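Long-range contacts in 5-carboxymethyl-2-hydroxymuconate semialdehyde dehydrogenase (Thermus thermophilus, PDB 2D4E), which probably oxidises 5-carboxymethyl-2-hydroxymuconate semialdehyde to the corresponding acid, with bound NAD as the electron acceptor: residues 166-171 with 193-198; 197-202 with 226-231. One frame throughout, in Å; residues are numbered along the deposited sequence.

Interaction 1. Residues 166-171 with 193-198; sequences VGIITP and VVLKPA. With NAD (nicotinamide-adenine-dinucleotide), chain K.
I168 joins the two strands by its backbone and its side chain alike. Strands 166-169 and 193-196 run parallel at 18°, and its N-H reaches V194 O while its O accepts K196 N at 2.8 Å, a nearly straight bond. On the face shared with V193 and L195, CD1 of I168 packs on V193 CG1 at 3.5 Å and its CG2 meets L195 CD1. On the other face the chain of K196 can be followed outward. CB lies 4.1 Å from I168 O; the bends at chi2 (-54°) and chi3 (-70°) then swing CE to 3.5 Å from O2B of NAD. NZ, at the tip, has O2B of NAD at 2.8 Å, P197 O, met from above the carbonyl plane, and G227 O as its partners; O3B is at best a weak, longer fourth neighbour competing for the same protons. T170 O adds to the grip on the ribose by accepting the O3B hydroxyl. A methionine in place of K196 would probably leave O2B without its ammonium donor and take one bond each from P197 O and G227 O. Apolar packing thus gives way, at the C-terminal ends of these parallel strands, to polar groups that read both hydroxyls of the adenosine ribose.

Interaction 2. Residues 197-202 with 226-231; sequences PAEWSP and QGFGEE. With NA (sodium ion), chain I; NAD (nicotinamide-adenine-dinucleotide), chain K.
Q226 reaches across to P202 and P197 with the two ends of one amide. Its chain leaves with CG beside the backbone N and bends at chi2 (-81°), which brings NE2 to P202 O at 2.8 Å; the donor stands above that carbonyl plane, 47° out of it, and T206 is a second partner of NE2. OE1 lies between two proline rings, 3.2 Å from CG of P197 and close to CB of P202. A water lies 2.8 Å from OE1 of Q226 and also reaches P197 O, sharing its protons among several acceptors, and it accepts the N-H of G227, so a single molecule bridges both backbones.

G227 has a backbone shape that only glycine takes up easily, because a beta carbon would press on the carbonyl of Q226. F228 follows at the N-cap position of helix 229-238. Its ring offers an edge to E199: CD2 touches CG of E199 at 3.7 Å, and the ring and carboxylate planes are 45° apart.

G229 begins the helix, and its N-H donates to E199 OE1 at 3.2 Å from above the carboxylate plane. The other oxygen, OE2, accepts the O2B hydroxyl of NAD at 2.8 Å, so the carboxylate spans helix start and ribose. G229 CA itself lies 3.1 Å from O2B of NAD, and a CB there would clash with C8A of the adenine.

Beyond E199, the carbonyl of W200 binds a sodium ion at 2.5 Å, together with S46, L47 and D113. A glutamate holding the adenosine ribose beside a glycine-bearing helix start is a feature of the Rossmann-type NAD site of aldehyde dehydrogenases.

How the interactions relate
Both contacts are largely buried, but they occupy successive levels of the NAD-binding domain. Interaction 1 lies within the parallel sheet and is held mainly by regular backbone bonds and branched aliphatic side chains. Interaction 2 lies beyond the strand ends, where two loops and a helix start are joined by side-chain-to-backbone bonds and a water, with E199 and F228 partly exposed. P197 and A198 belong to both, so the loop of 197-202 continues directly from strand 193-196. The centres are 9 Å apart, with the tip of K196 as the joint between sheet and helix start. Backbone regularity thus sets the first contact, while individual side chains do the gripping in the second.

Interaction 1. Residues 166-171 with 193-198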
ATOM      1  N   VAL C 166       8.159   7.858  24.550  1.00 18.94           N
ATOM      2  CA  VAL C 166       9.066   6.765  24.239  1.00 14.55           C
ATOM      3  C   VAL C 166      10.361   6.815  25.045  1.00 16.42           C
ATOM      4  O   VAL C 166      11.056   7.826  25.061  1.00 15.19           O
ATOM      5  CB  VAL C 166       9.437   6.762  22.732  1.00 18.41           C
ATOM      6  CG1 VAL C 166      10.270   5.512  22.395  1.00 12.22           C
ATOM      7  CG2 VAL C 166       8.170   6.810  21.883  1.00 16.28           C
ATOM      8  N   GLY C 167      10.666   5.712  25.721  1.00 18.31           N
ATOM      9  CA  GLY C 167      11.893   5.615  26.485  1.00 17.08           C
ATOM     10  C   GLY C 167      12.896   5.001  25.529  1.00 23.48           C
ATOM     11  O   GLY C 167      12.715   3.860  25.086  1.00 20.20           O
ATOM     12  N   ILE C 168      13.941   5.757  25.204  1.00 17.62           N
ATOM     13  CA  ILE C 168      14.963   5.317  24.258  1.00 17.25           C
ATOM     14  C   ILE C 168      16.265   4.977  24.982  1.00 18.21           C
ATOM     15  O   ILE C 168      16.932   5.856  25.533  1.00 21.67           O
ATOM     16  CB  ILE C 168      15.185   6.432  23.187  1.00 22.00           C
ATOM     17  CG1 ILE C 168      13.853   6.712  22.482  1.00 18.90           C
ATOM     18  CG2 ILE C 168      16.256   6.026  22.173  1.00 15.75           C
ATOM     19  CD1 ILE C 168      13.884   7.849  21.472  1.00 12.34           C
ATOM     20  N   ILE C 169      16.608   3.690  24.991  1.00 16.94           N
ATOM     21  CA  ILE C 169      17.813   3.195  25.662  1.00 17.22           C
ATOM     22  C   ILE C 169      18.818   2.708  24.605  1.00 19.56           C
ATOM     23  O   ILE C 169      18.565   1.739  23.886  1.00 18.29           O
ATOM     24  CB  ILE C 169      17.432   2.067  26.642  1.00 18.46           C
ATOM     25  CG1 ILE C 169      16.329   2.567  27.582  1.00 20.27           C
ATOM     26  CG2 ILE C 169      18.623   1.647  27.451  1.00 15.92           C
ATOM     27  CD1 ILE C 169      15.792   1.519  28.534  1.00 20.39           C
ATOM     28  N   THR C 170      19.963   3.383  24.530  1.00 19.79           N
ATOM     29  CA  THR C 170      20.974   3.096  23.513  1.00 19.51           C
ATOM     30  C   THR C 170      22.332   2.560  23.973  1.00 18.93           C
ATOM     31  O   THR C 170      22.698   2.686  25.137  1.00 19.30           O
ATOM     32  CB  THR C 170      21.196   4.358  22.684  1.00 19.46           C
ATOM     33  OG1 THR C 170      21.412   5.466  23.569  1.00 15.16           O
ATOM     34  CG2 THR C 170      19.967   4.647  21.834  1.00 20.27           C
ATOM     35  N   PRO C 171      23.102   1.963  23.040  1.00 19.96           N
ATOM     36  CA  PRO C 171      24.429   1.382  23.288  1.00 16.45           C
ATOM     37  C   PRO C 171      25.585   2.371  23.205  1.00 17.78           C
ATOM     38  O   PRO C 171      25.431   3.489  22.711  1.00 14.77           O
ATOM     39  CB  PRO C 171      24.518   0.294  22.228  1.00 11.90           C
ATOM     40  CG  PRO C 171      23.852   0.949  21.063  1.00 19.79           C
ATOM     41  CD  PRO C 171      22.638   1.628  21.678  1.00 20.29           C
ATOM     42  N   VAL C 193       9.905  12.235  24.247  1.00 22.17           N
ATOM     43  CA  VAL C 193      11.026  11.339  24.491  1.00 19.73           C
ATOM     44  C   VAL C 193      11.833  11.484  25.780  1.00 19.40           C
ATOM     45  O   VAL C 193      11.986  12.576  26.326  1.00 23.35           O
ATOM     46  CB  VAL C 193      12.017  11.467  23.308  1.00 19.84           C
ATOM     47  CG1 VAL C 193      13.264  10.634  23.554  1.00 19.39           C
ATOM     48  CG2 VAL C 193      11.320  11.070  22.011  1.00 13.62           C
ATOM     49  N   VAL C 194      12.343  10.351  26.254  1.00 19.05           N
ATOM     50  CA  VAL C 194      13.222  10.304  27.411  1.00 18.70           C
ATOM     51  C   VAL C 194      14.362   9.376  26.987  1.00 20.76           C
ATOM     52  O   VAL C 194      14.180   8.162  26.881  1.00 23.45           O
ATOM     53  CB  VAL C 194      12.555   9.716  28.674  1.00 19.66           C
ATOM     54  CG1 VAL C 194      13.599   9.598  29.778  1.00 13.80           C
ATOM     55  CG2 VAL C 194      11.405  10.606  29.143  1.00 15.55           C
ATOM     56  N   LEU C 195      15.528   9.955  26.732  1.00 18.39           N
ATOM     57  CA  LEU C 195      16.697   9.190  26.312  1.00 18.73           C
ATOM     58  C   LEU C 195      17.593   8.782  27.482  1.00 19.15           C
ATOM     59  O   LEU C 195      17.869   9.589  28.374  1.00 21.64           O
ATOM     60  CB  LEU C 195      17.512  10.013  25.308  1.00 14.29           C
ATOM     61  CG  LEU C 195      18.882   9.490  24.873  1.00 18.34           C
ATOM     62  CD1 LEU C 195      18.714   8.231  24.035  1.00 17.64           C
ATOM     63  CD2 LEU C 195      19.606  10.562  24.075  1.00 16.68           C
ATOM     64  N   LYS C 196      18.032   7.523  27.477  1.00 17.81           N
ATOM     65  CA  LYS C 196      18.930   6.997  28.511  1.00 18.78           C
ATOM     66  C   LYS C 196      20.074   6.341  27.734  1.00 18.93           C
ATOM     67  O   LYS C 196      19.998   5.172  27.364  1.00 20.31           O
ATOM     68  CB  LYS C 196      18.219   5.951  29.385  1.00 13.56           C
ATOM     69  CG  LYS C 196      18.716   5.887  30.831  1.00 17.59           C
ATOM     70  CD  LYS C 196      20.235   5.675  30.939  1.00 17.88           C
ATOM     71  CE  LYS C 196      20.650   4.272  30.500  1.00 17.91           C
ATOM     72  NZ  LYS C 196      22.133   4.086  30.457  1.00 21.85           N
ATOM     73  N   PRO C 197      21.146   7.100  27.467  1.00 20.20           N
ATOM     74  CA  PRO C 197      22.312   6.611  26.722  1.00 19.02           C
ATOM     75  C   PRO C 197      23.293   5.741  27.496  1.00 16.67           C
ATOM     76  O   PRO C 197      23.377   5.808  28.723  1.00 14.98           O
ATOM     77  CB  PRO C 197      22.957   7.900  26.242  1.00 19.34           C
ATOM     78  CG  PRO C 197      22.756   8.798  27.438  1.00 20.44           C
ATOM     79  CD  PRO C 197      21.308   8.524  27.817  1.00 18.80           C
ATOM     80  N   ALA C 198      24.046   4.928  26.757  1.00 18.22           N
ATOM     81  CA  ALA C 198      25.047   4.041  27.349  1.00 17.72           C
ATOM     82  C   ALA C 198      25.985   4.843  28.244  1.00 16.52           C
ATOM     83  O   ALA C 198      26.427   5.930  27.872  1.00 20.21           O
ATOM     84  CB  ALA C 198      25.841   3.350  26.254  1.00 17.83           C
TER
HETATM   85  PA  NAD K1701      23.934  -3.058  26.764  1.00 28.04           P
HETATM   86  O1A NAD K1701      24.402  -3.437  28.092  1.00 35.18           O
HETATM   87  O2A NAD K1701      22.712  -3.784  26.378  1.00 32.03           O
HETATM   88  O5B NAD K1701      23.593  -1.479  26.614  1.00 29.93           O
HETATM   89  C5B NAD K1701      22.429  -0.923  25.919  1.00 24.02           C
HETATM   90  C4B NAD K1701      21.700  -0.012  26.883  1.00 26.30           C
HETATM   91  O4B NAD K1701      21.109  -0.911  27.846  1.00 25.28           O
HETATM   92  C3B NAD K1701      22.617   0.918  27.725  1.00 24.85           C
HETATM   93  O3B NAD K1701      22.197   2.293  27.602  1.00 20.81           O
HETATM   94  C2B NAD K1701      22.470   0.339  29.142  1.00 25.91           C
HETATM   95  O2B NAD K1701      22.610   1.333  30.182  1.00 22.44           O
HETATM   96  C1B NAD K1701      21.092  -0.287  29.077  1.00 21.50           C
HETATM   97  N9A NAD K1701      20.897  -1.307  30.091  1.00 23.48           N
HETATM   98  C8A NAD K1701      21.772  -2.278  30.543  1.00 20.45           C
HETATM   99  N7A NAD K1701      21.253  -3.069  31.512  1.00 22.94           N
HETATM  100  C5A NAD K1701      19.966  -2.555  31.670  1.00 20.50           C
HETATM  101  C6A NAD K1701      18.879  -2.937  32.544  1.00 26.71           C
HETATM  102  N6A NAD K1701      18.967  -3.940  33.421  1.00 28.32           N
HETATM  103  N1A NAD K1701      17.711  -2.196  32.436  1.00 22.55           N
HETATM  104  C2A NAD K1701      17.628  -1.150  31.523  1.00 20.01           C
HETATM  105  N3A NAD K1701      18.568  -0.729  30.687  1.00 23.38           N
HETATM  106  C4A NAD K1701      19.722  -1.469  30.800  1.00 23.35           C
HETATM  107  O3  NAD K1701      25.081  -3.304  25.795  1.00 38.43           O
HETATM  108  PN  NAD K1701      26.019  -2.486  24.812  1.00 29.83           P
HETATM  109  O1N NAD K1701      27.400  -2.841  25.198  1.00 41.02           O
HETATM  110  O2N NAD K1701      25.668  -1.058  24.881  1.00 31.72           O
HETATM  111  O5D NAD K1701      25.570  -3.301  23.573  1.00 42.63           O
HETATM  112  C5D NAD K1701      26.264  -3.492  22.364  1.00 23.70           C
HETATM  113  C4D NAD K1701      25.248  -4.408  21.756  1.00 23.47           C
HETATM  114  O4D NAD K1701      24.217  -3.684  21.049  1.00 21.05           O
HETATM  115  C3D NAD K1701      25.774  -5.520  20.860  1.00 23.42           C
HETATM  116  O3D NAD K1701      25.249  -6.816  21.212  1.00 29.39           O
HETATM  117  C2D NAD K1701      25.341  -5.018  19.484  1.00 19.11           C
HETATM  118  O2D NAD K1701      25.212  -6.116  18.557  1.00 20.88           O
HETATM  119  C1D NAD K1701      24.046  -4.310  19.814  1.00 22.68           C
HETATM  120  N1N NAD K1701      23.636  -3.334  18.791  1.00 23.91           N
HETATM  121  C2N NAD K1701      22.567  -3.774  18.025  1.00 20.92           C
HETATM  122  C3N NAD K1701      22.132  -2.915  17.028  1.00 23.47           C
HETATM  123  C7N NAD K1701      20.982  -3.286  16.102  1.00 20.13           C
HETATM  124  O7N NAD K1701      20.645  -2.485  15.249  1.00 25.59           O
HETATM  125  N7N NAD K1701      20.370  -4.477  16.230  1.00 21.78           N
HETATM  126  C4N NAD K1701      22.776  -1.613  16.799  1.00 25.85           C
HETATM  127  C5N NAD K1701      23.862  -1.298  17.666  1.00 20.86           C
HETATM  128  C6N NAD K1701      24.344  -2.094  18.669  1.00 19.12           C
HETATM  129  O   HOH W   1      24.069   5.455  23.670  1.00 13.80           O

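Interaction 2. Residues 197-202 with 226-231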
ATOM      1  N   PRO C 197      21.146   7.100  27.467  1.00 20.20           N
ATOM      2  CA  PRO C 197      22.312   6.611  26.722  1.00 19.02           C
ATOM      3  C   PRO C 197      23.293   5.741  27.496  1.00 16.67           C
ATOM      4  O   PRO C 197      23.377   5.808  28.723  1.00 14.98           O
ATOM      5  CB  PRO C 197      22.957   7.900  26.242  1.00 19.34           C
ATOM      6  CG  PRO C 197      22.756   8.798  27.438  1.00 20.44           C
ATOM      7  CD  PRO C 197      21.308   8.524  27.817  1.00 18.80           C
ATOM      8  N   ALA C 198      24.046   4.928  26.757  1.00 18.22           N
ATOM      9  CA  ALA C 198      25.047   4.041  27.349  1.00 17.72           C
ATOM     10  C   ALA C 198      25.985   4.843  28.244  1.00 16.52           C
ATOM     11  O   ALA C 198      26.427   5.930  27.872  1.00 20.21           O
ATOM     12  CB  ALA C 198      25.841   3.350  26.254  1.00 17.83           C
ATOM     13  N   GLU C 199      26.296   4.304  29.419  1.00 17.63           N
ATOM     14  CA  GLU C 199      27.169   4.997  30.357  1.00 19.24           C
ATOM     15  C   GLU C 199      28.639   5.104  29.944  1.00 19.01           C
ATOM     16  O   GLU C 199      29.357   5.975  30.441  1.00 18.95           O
ATOM     17  CB  GLU C 199      27.058   4.366  31.757  1.00 21.32           C
ATOM     18  CG  GLU C 199      27.258   2.847  31.844  1.00 22.50           C
ATOM     19  CD  GLU C 199      25.963   2.048  31.682  1.00 28.06           C
ATOM     20  OE1 GLU C 199      25.798   1.029  32.394  1.00 27.32           O
ATOM     21  OE2 GLU C 199      25.116   2.423  30.841  1.00 23.67           O
ATOM     22  N   TRP C 200      29.091   4.245  29.033  1.00 15.01           N
ATOM     23  CA  TRP C 200      30.485   4.290  28.593  1.00 19.27           C
ATOM     24  C   TRP C 200      30.833   5.393  27.582  1.00 22.13           C
ATOM     25  O   TRP C 200      32.003   5.556  27.228  1.00 23.03           O
ATOM     26  CB  TRP C 200      30.916   2.927  28.032  1.00 15.83           C
ATOM     27  CG  TRP C 200      31.289   1.936  29.087  1.00 16.99           C
ATOM     28  CD1 TRP C 200      31.522   2.195  30.410  1.00 16.33           C
ATOM     29  CD2 TRP C 200      31.534   0.534  28.906  1.00 16.29           C
ATOM     30  NE1 TRP C 200      31.897   1.045  31.062  1.00 16.62           N
ATOM     31  CE2 TRP C 200      31.913   0.010  30.164  1.00 16.83           C
ATOM     32  CE3 TRP C 200      31.470  -0.331  27.803  1.00 15.37           C
ATOM     33  CZ2 TRP C 200      32.228  -1.343  30.350  1.00 13.58           C
ATOM     34  CZ3 TRP C 200      31.784  -1.683  27.989  1.00 14.34           C
ATOM     35  CH2 TRP C 200      32.157  -2.170  29.255  1.00 14.17           C
ATOM     36  N   SER C 201      29.831   6.147  27.127  1.00 21.69           N
ATOM     37  CA  SER C 201      30.041   7.248  26.167  1.00 18.65           C
ATOM     38  C   SER C 201      28.834   8.198  26.227  1.00 12.90           C
ATOM     39  O   SER C 201      28.136   8.416  25.237  1.00 12.46           O
ATOM     40  CB  SER C 201      30.196   6.689  24.748  1.00 19.93           C
ATOM     41  OG  SER C 201      29.063   5.919  24.374  1.00 20.10           O
ATOM     42  N   PRO C 202      28.608   8.810  27.393  1.00 14.30           N
ATOM     43  CA  PRO C 202      27.511   9.736  27.690  1.00 15.62           C
ATOM     44  C   PRO C 202      27.535  11.147  27.116  1.00 20.03           C
ATOM     45  O   PRO C 202      26.483  11.749  26.905  1.00 19.70           O
ATOM     46  CB  PRO C 202      27.524   9.770  29.207  1.00 16.55           C
ATOM     47  CG  PRO C 202      29.002   9.806  29.482  1.00 17.43           C
ATOM     48  CD  PRO C 202      29.574   8.777  28.510  1.00 15.27           C
ATOM     49  N   GLN C 226      21.175  10.690  32.275  1.00 17.02           N
ATOM     50  CA  GLN C 226      22.429   9.951  32.205  1.00 16.42           C
ATOM     51  C   GLN C 226      22.463   8.969  33.366  1.00 17.26           C
ATOM     52  O   GLN C 226      21.876   9.223  34.419  1.00 18.34           O
ATOM     53  CB  GLN C 226      23.617  10.909  32.312  1.00 17.22           C
ATOM     54  CG  GLN C 226      23.702  11.930  31.202  1.00 16.79           C
ATOM     55  CD  GLN C 226      24.313  11.368  29.933  1.00 19.53           C
ATOM     56  OE1 GLN C 226      24.471  10.156  29.789  1.00 19.23           O
ATOM     57  NE2 GLN C 226      24.654  12.251  29.002  1.00 15.37           N
ATOM     58  N   GLY C 227      23.147   7.845  33.185  1.00 17.47           N
ATOM     59  CA  GLY C 227      23.219   6.883  34.270  1.00 18.44           C
ATOM     60  C   GLY C 227      23.409   5.443  33.850  1.00 17.51           C
ATOM     61  O   GLY C 227      23.352   5.111  32.664  1.00 19.59           O
ATOM     62  N   PHE C 228      23.622   4.586  34.842  1.00 16.85           N
ATOM     63  CA  PHE C 228      23.847   3.164  34.619  1.00 21.86           C
ATOM     64  C   PHE C 228      22.581   2.427  34.203  1.00 22.61           C
ATOM     65  O   PHE C 228      21.470   2.833  34.545  1.00 24.83           O
ATOM     66  CB  PHE C 228      24.420   2.535  35.894  1.00 21.88           C
ATOM     67  CG  PHE C 228      25.724   3.140  36.334  1.00 28.31           C
ATOM     68  CD1 PHE C 228      26.025   3.261  37.687  1.00 35.04           C
ATOM     69  CD2 PHE C 228      26.661   3.577  35.399  1.00 33.16           C
ATOM     70  CE1 PHE C 228      27.245   3.811  38.106  1.00 39.35           C
ATOM     71  CE2 PHE C 228      27.880   4.124  35.804  1.00 33.19           C
ATOM     72  CZ  PHE C 228      28.173   4.242  37.161  1.00 32.50           C
ATOM     73  N   GLY C 229      22.757   1.333  33.469  1.00 22.07           N
ATOM     74  CA  GLY C 229      21.625   0.545  33.013  1.00 22.69           C
ATOM     75  C   GLY C 229      20.737   0.028  34.133  1.00 26.54           C
ATOM     76  O   GLY C 229      19.507   0.126  34.057  1.00 24.89           O
ATOM     77  N   GLU C 230      21.357  -0.520  35.174  1.00 24.10           N
ATOM     78  CA  GLU C 230      20.616  -1.061  36.306  1.00 28.15           C
ATOM     79  C   GLU C 230      19.962   0.019  37.162  1.00 24.05           C
ATOM     80  O   GLU C 230      19.083  -0.273  37.966  1.00 24.03           O
ATOM     81  CB  GLU C 230      21.533  -1.925  37.174  1.00 27.08           C
ATOM     82  CG  GLU C 230      21.721  -3.337  36.658  1.00 37.31           C
ATOM     83  CD  GLU C 230      22.770  -4.114  37.438  1.00 47.82           C
ATOM     84  OE1 GLU C 230      22.801  -4.006  38.687  1.00 49.57           O
ATOM     85  OE2 GLU C 230      23.561  -4.841  36.800  1.00 49.32           O
ATOM     86  N   GLU C 231      20.383   1.265  36.985  1.00 25.26           N
ATOM     87  CA  GLU C 231      19.812   2.356  37.763  1.00 25.48           C
ATOM     88  C   GLU C 231      18.840   3.185  36.923  1.00 23.14           C
ATOM     89  O   GLU C 231      17.637   2.949  36.956  1.00 26.81           O
ATOM     90  CB  GLU C 231      20.935   3.229  38.345  1.00 25.31           C
ATOM     91  CG  GLU C 231      21.836   2.452  39.314  1.00 26.70           C
ATOM     92  CD  GLU C 231      22.971   3.272  39.921  1.00 28.88           C
ATOM     93  OE1 GLU C 231      23.739   2.691  40.715  1.00 29.91           O
ATOM     94  OE2 GLU C 231      23.105   4.481  39.616  1.00 28.43           O
TER
HETATM   95 NA    NA I1903      34.101   6.900  27.025  1.00 21.11          NA
HETATM   96  PA  NAD K1701      23.934  -3.058  26.764  1.00 28.04           P
HETATM   97  O1A NAD K1701      24.402  -3.437  28.092  1.00 35.18           O
HETATM   98  O2A NAD K1701      22.712  -3.784  26.378  1.00 32.03           O
HETATM   99  O5B NAD K1701      23.593  -1.479  26.614  1.00 29.93           O
HETATM  100  C5B NAD K1701      22.429  -0.923  25.919  1.00 24.02           C
HETATM  101  C4B NAD K1701      21.700  -0.012  26.883  1.00 26.30           C
HETATM  102  O4B NAD K1701      21.109  -0.911  27.846  1.00 25.28           O
HETATM  103  C3B NAD K1701      22.617   0.918  27.725  1.00 24.85           C
HETATM  104  O3B NAD K1701      22.197   2.293  27.602  1.00 20.81           O
HETATM  105  C2B NAD K1701      22.470   0.339  29.142  1.00 25.91           C
HETATM  106  O2B NAD K1701      22.610   1.333  30.182  1.00 22.44           O
HETATM  107  C1B NAD K1701      21.092  -0.287  29.077  1.00 21.50           C
HETATM  108  N9A NAD K1701      20.897  -1.307  30.091  1.00 23.48           N
HETATM  109  C8A NAD K1701      21.772  -2.278  30.543  1.00 20.45           C
HETATM  110  N7A NAD K1701      21.253  -3.069  31.512  1.00 22.94           N
HETATM  111  C5A NAD K1701      19.966  -2.555  31.670  1.00 20.50           C
HETATM  112  C6A NAD K1701      18.879  -2.937  32.544  1.00 26.71           C
HETATM  113  N6A NAD K1701      18.967  -3.940  33.421  1.00 28.32           N
HETATM  114  N1A NAD K1701      17.711  -2.196  32.436  1.00 22.55           N
HETATM  115  C2A NAD K1701      17.628  -1.150  31.523  1.00 20.01           C
HETATM  116  N3A NAD K1701      18.568  -0.729  30.687  1.00 23.38           N
HETATM  117  C4A NAD K1701      19.722  -1.469  30.800  1.00 23.35           C
HETATM  118  O3  NAD K1701      25.081  -3.304  25.795  1.00 38.43           O
HETATM  119  PN  NAD K1701      26.019  -2.486  24.812  1.00 29.83           P
HETATM  120  O1N NAD K1701      27.400  -2.841  25.198  1.00 41.02           O
HETATM  121  O2N NAD K1701      25.668  -1.058  24.881  1.00 31.72           O
HETATM  122  O5D NAD K1701      25.570  -3.301  23.573  1.00 42.63           O
HETATM  123  C5D NAD K1701      26.264  -3.492  22.364  1.00 23.70           C
HETATM  124  C4D NAD K1701      25.248  -4.408  21.756  1.00 23.47           C
HETATM  125  O4D NAD K1701      24.217  -3.684  21.049  1.00 21.05           O
HETATM  126  C3D NAD K1701      25.774  -5.520  20.860  1.00 23.42           C
HETATM  127  O3D NAD K1701      25.249  -6.816  21.212  1.00 29.39           O
HETATM  128  C2D NAD K1701      25.341  -5.018  19.484  1.00 19.11           C
HETATM  129  O2D NAD K1701      25.212  -6.116  18.557  1.00 20.88           O
HETATM  130  C1D NAD K1701      24.046  -4.310  19.814  1.00 22.68           C
HETATM  131  N1N NAD K1701      23.636  -3.334  18.791  1.00 23.91           N
HETATM  132  C2N NAD K1701      22.567  -3.774  18.025  1.00 20.92           C
HETATM  133  C3N NAD K1701      22.132  -2.915  17.028  1.00 23.47           C
HETATM  134  C7N NAD K1701      20.982  -3.286  16.102  1.00 20.13           C
HETATM  135  O7N NAD K1701      20.645  -2.485  15.249  1.00 25.59           O
HETATM  136  N7N NAD K1701      20.370  -4.477  16.230  1.00 21.78           N
HETATM  137  C4N NAD K1701      22.776  -1.613  16.799  1.00 25.85           C
HETATM  138  C5N NAD K1701      23.862  -1.298  17.666  1.00 20.86           C
HETATM  139  C6N NAD K1701      24.344  -2.094  18.669  1.00 19.12           C
HETATM  140  O   HOH W   2      24.627   7.527  30.820  1.00 14.15           O
HETATM  141  O   HOH W   3      34.596   4.606  27.777  1.00 18.04           O